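Local coordinates for putative NADH Oxidase (Clostridium acetobutylicum, PDB 3E10), which binds flavin mononucleotide and, as a member of the nitroreductase family, probably acts as an FMN-dependent oxidoreductase, at residues I74-D79 / P138-S143. Numbering follows the deposited sequence.
Sequences IVLLAD and PFCVIS
I74 and I142 face each other as an antiparallel hydrogen-bonded pair: I74 N donates to I142 O at 2.9 Å, and I142 N returns the bond to I74 O at 2.8 Å, nearly straight at 171°. That same I74 oxygen also receives a CA-H...O contact from V141. Two residues on, L76 N reaches C140 O at 2.9 Å, but the return is split. L76 O accepts F139 N at 2.8 Å and, weakly, C140 N at 3.3 Å. F139 and C140 thus both oppose L76, a classic beta bulge, and the register slips by one before L77 and P138 form a non-hydrogen-bonded pair, L77 CD2 resting 3.8 Å from P138 CA. Outward, V75 bonds through its backbone with I46 and L77 with E44, both of strand 43-48, and F139 with Q117. Flanking the bulge, L76 CD2 lies 3.9 Å from C140 SG and its other branch, CD1, touches I142 CD1. On the opposite face V75 CG2 meets V141 CG2, near L126 of helix 120-129. The F139 ring leads away from strand 72-79 because chi1 (178°) puts CG across from the backbone nitrogen; L76 CB lies at its edge, near its plane, and the side chain is about 6 Å from the bound flavin mononucleotide. Within this apolar interior, backbone bonds pair off the buried peptide groups, the L76 carbonyl serving two amides, one weakly.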
ATOM      1  N   ILE B  74      -7.884 -12.927   6.544  1.00  7.47           N
ATOM      2  CA  ILE B  74      -8.548 -12.262   5.414  1.00  8.31           C
ATOM      3  C   ILE B  74      -7.703 -12.547   4.174  1.00  6.92           C
ATOM      4  O   ILE B  74      -6.530 -12.157   4.113  1.00  7.82           O
ATOM      5  CB  ILE B  74      -8.714 -10.733   5.629  1.00  8.06           C
ATOM      6  CG1 ILE B  74      -9.401 -10.453   6.977  1.00  8.50           C
ATOM      7  CG2 ILE B  74      -9.506 -10.116   4.430  1.00  8.25           C
ATOM      8  CD1 ILE B  74      -9.444  -8.937   7.383  1.00 10.84           C
ATOM      9  N   VAL B  75      -8.297 -13.263   3.216  1.00  6.64           N
ATOM     10  CA  VAL B  75      -7.641 -13.514   1.934  1.00  5.80           C
ATOM     11  C   VAL B  75      -8.014 -12.381   0.971  1.00  5.97           C
ATOM     12  O   VAL B  75      -9.185 -12.141   0.737  1.00  7.61           O
ATOM     13  CB  VAL B  75      -8.023 -14.883   1.349  1.00  6.92           C
ATOM     14  CG1 VAL B  75      -7.212 -15.208   0.056  1.00  7.02           C
ATOM     15  CG2 VAL B  75      -7.841 -16.010   2.376  1.00  9.02           C
ATOM     16  N   LEU B  76      -7.000 -11.712   0.418  1.00  6.10           N
ATOM     17  CA  LEU B  76      -7.182 -10.623  -0.537  1.00  6.90           C
ATOM     18  C   LEU B  76      -6.997 -11.212  -1.930  1.00  5.24           C
ATOM     19  O   LEU B  76      -6.004 -11.868  -2.203  1.00  6.31           O
ATOM     20  CB  LEU B  76      -6.150  -9.511  -0.304  1.00  5.74           C
ATOM     21  CG  LEU B  76      -6.542  -8.448   0.725  1.00  7.00           C
ATOM     22  CD1 LEU B  76      -6.653  -9.024   2.109  1.00  8.93           C
ATOM     23  CD2 LEU B  76      -5.540  -7.284   0.694  1.00  7.23           C
ATOM     24  N   LEU B  77      -7.964 -10.904  -2.798  1.00  6.05           N
ATOM     25  CA  LEU B  77      -8.021 -11.390  -4.151  1.00  6.43           C
ATOM     26  C   LEU B  77      -8.356 -10.237  -5.077  1.00  6.83           C
ATOM     27  O   LEU B  77      -8.966  -9.278  -4.635  1.00  6.60           O
ATOM     28  CB  LEU B  77      -9.131 -12.450  -4.270  1.00  9.09           C
ATOM     29  CG  LEU B  77      -9.286 -13.558  -3.201  1.00 11.19           C
ATOM     30  CD1 LEU B  77     -10.722 -14.149  -3.303  1.00 17.23           C
ATOM     31  CD2 LEU B  77      -8.335 -14.623  -3.496  1.00 12.46           C
ATOM     32  N   ALA B  78      -8.008 -10.372  -6.355  1.00  6.88           N
ATOM     33  CA  ALA B  78      -8.401  -9.395  -7.353  1.00  5.95           C
ATOM     34  C   ALA B  78      -9.131 -10.083  -8.484  1.00  6.95           C
ATOM     35  O   ALA B  78      -8.767 -11.179  -8.877  1.00  9.64           O
ATOM     36  CB  ALA B  78      -7.175  -8.671  -7.920  1.00  8.80           C
ATOM     37  N   ASP B  79     -10.140  -9.427  -9.023  1.00  7.43           N
ATOM     38  CA  ASP B  79     -10.930  -9.975 -10.126  1.00  7.05           C
ATOM     39  C   ASP B  79     -10.501  -9.331 -11.446  1.00  7.17           C
ATOM     40  O   ASP B  79     -10.612  -8.114 -11.621  1.00  8.63           O
ATOM     41  CB  ASP B  79     -12.393  -9.665  -9.873  1.00  8.03           C
ATOM     42  CG  ASP B  79     -13.321 -10.260 -10.911  1.00 10.65           C
ATOM     43  OD1 ASP B  79     -12.842 -10.878 -11.887  1.00  8.69           O
ATOM     44  OD2 ASP B  79     -14.547 -10.087 -10.750  1.00 12.18           O
ATOM     45  N   PRO B 138      -5.417 -14.736  -6.468  1.00  7.05           N
ATOM     46  CA  PRO B 138      -4.940 -14.524  -5.104  1.00  7.56           C
ATOM     47  C   PRO B 138      -3.864 -13.456  -5.011  1.00  6.77           C
ATOM     48  O   PRO B 138      -2.982 -13.387  -5.857  1.00  9.13           O
ATOM     49  CB  PRO B 138      -4.357 -15.869  -4.718  1.00  9.36           C
ATOM     50  CG  PRO B 138      -4.947 -16.860  -5.673  1.00 10.77           C
ATOM     51  CD  PRO B 138      -5.212 -16.131  -6.910  1.00  7.09           C
ATOM     52  N   PHE B 139      -3.971 -12.612  -3.991  1.00  6.22           N
ATOM     53  CA  PHE B 139      -2.987 -11.564  -3.754  1.00  5.97           C
ATOM     54  C   PHE B 139      -2.138 -11.811  -2.498  1.00  4.63           C
ATOM     55  O   PHE B 139      -0.912 -11.904  -2.561  1.00  5.67           O
ATOM     56  CB  PHE B 139      -3.627 -10.177  -3.701  1.00  5.12           C
ATOM     57  CG  PHE B 139      -2.615  -9.096  -3.415  1.00  5.65           C
ATOM     58  CD1 PHE B 139      -1.682  -8.740  -4.364  1.00  6.98           C
ATOM     59  CD2 PHE B 139      -2.519  -8.506  -2.161  1.00  7.23           C
ATOM     60  CE1 PHE B 139      -0.736  -7.770  -4.103  1.00  5.48           C
ATOM     61  CE2 PHE B 139      -1.540  -7.541  -1.892  1.00  7.00           C
ATOM     62  CZ  PHE B 139      -0.663  -7.175  -2.846  1.00  6.33           C
ATOM     63  N   CYS B 140      -2.795 -11.931  -1.348  1.00  4.93           N
ATOM     64  CA  CYS B 140      -2.101 -12.174  -0.097  1.00  5.17           C
ATOM     65  C   CYS B 140      -3.107 -12.688   0.917  1.00  5.71           C
ATOM     66  O   CYS B 140      -4.320 -12.693   0.659  1.00  7.63           O
ATOM     67  CB  CYS B 140      -1.395 -10.914   0.431  1.00  5.50           C
ATOM     68  SG  CYS B 140      -2.465  -9.688   1.229  1.00  7.36           S
ATOM     69  N   VAL B 141      -2.600 -13.107   2.061  1.00  5.96           N
ATOM     70  CA  VAL B 141      -3.442 -13.390   3.228  1.00  5.77           C
ATOM     71  C   VAL B 141      -2.962 -12.492   4.348  1.00  6.79           C
ATOM     72  O   VAL B 141      -1.764 -12.293   4.507  1.00  7.96           O
ATOM     73  CB  VAL B 141      -3.356 -14.857   3.657  1.00  7.08           C
ATOM     74  CG1 VAL B 141      -4.211 -15.110   4.904  1.00  8.19           C
ATOM     75  CG2 VAL B 141      -3.719 -15.819   2.510  1.00  8.12           C
ATOM     76  N   ILE B 142      -3.909 -11.933   5.122  1.00  6.55           N
ATOM     77  CA  ILE B 142      -3.576 -11.181   6.339  1.00  7.10           C
ATOM     78  C   ILE B 142      -4.113 -11.963   7.545  1.00  7.17           C
ATOM     79  O   ILE B 142      -5.306 -12.249   7.614  1.00  7.55           O
ATOM     80  CB  ILE B 142      -4.119  -9.754   6.283  1.00  8.09           C
ATOM     81  CG1 ILE B 142      -3.474  -8.975   5.107  1.00  7.52           C
ATOM     82  CG2 ILE B 142      -3.818  -9.002   7.608  1.00  9.06           C
ATOM     83  CD1 ILE B 142      -4.051  -7.665   4.830  1.00  8.71           C
ATOM     84  N   SER B 143      -3.212 -12.369   8.430  1.00  6.58           N
ATOM     85  CA  SER B 143      -3.638 -13.008   9.670  1.00  7.32           C
ATOM     86  C   SER B 143      -3.804 -11.891  10.696  1.00  7.78           C
ATOM     87  O   SER B 143      -3.030 -10.929  10.698  1.00  8.28           O
ATOM     88  CB  SER B 143      -2.661 -14.071  10.152  1.00 10.61           C
ATOM     89  OG  SER B 143      -1.404 -13.539  10.324  1.00 11.13           O
TER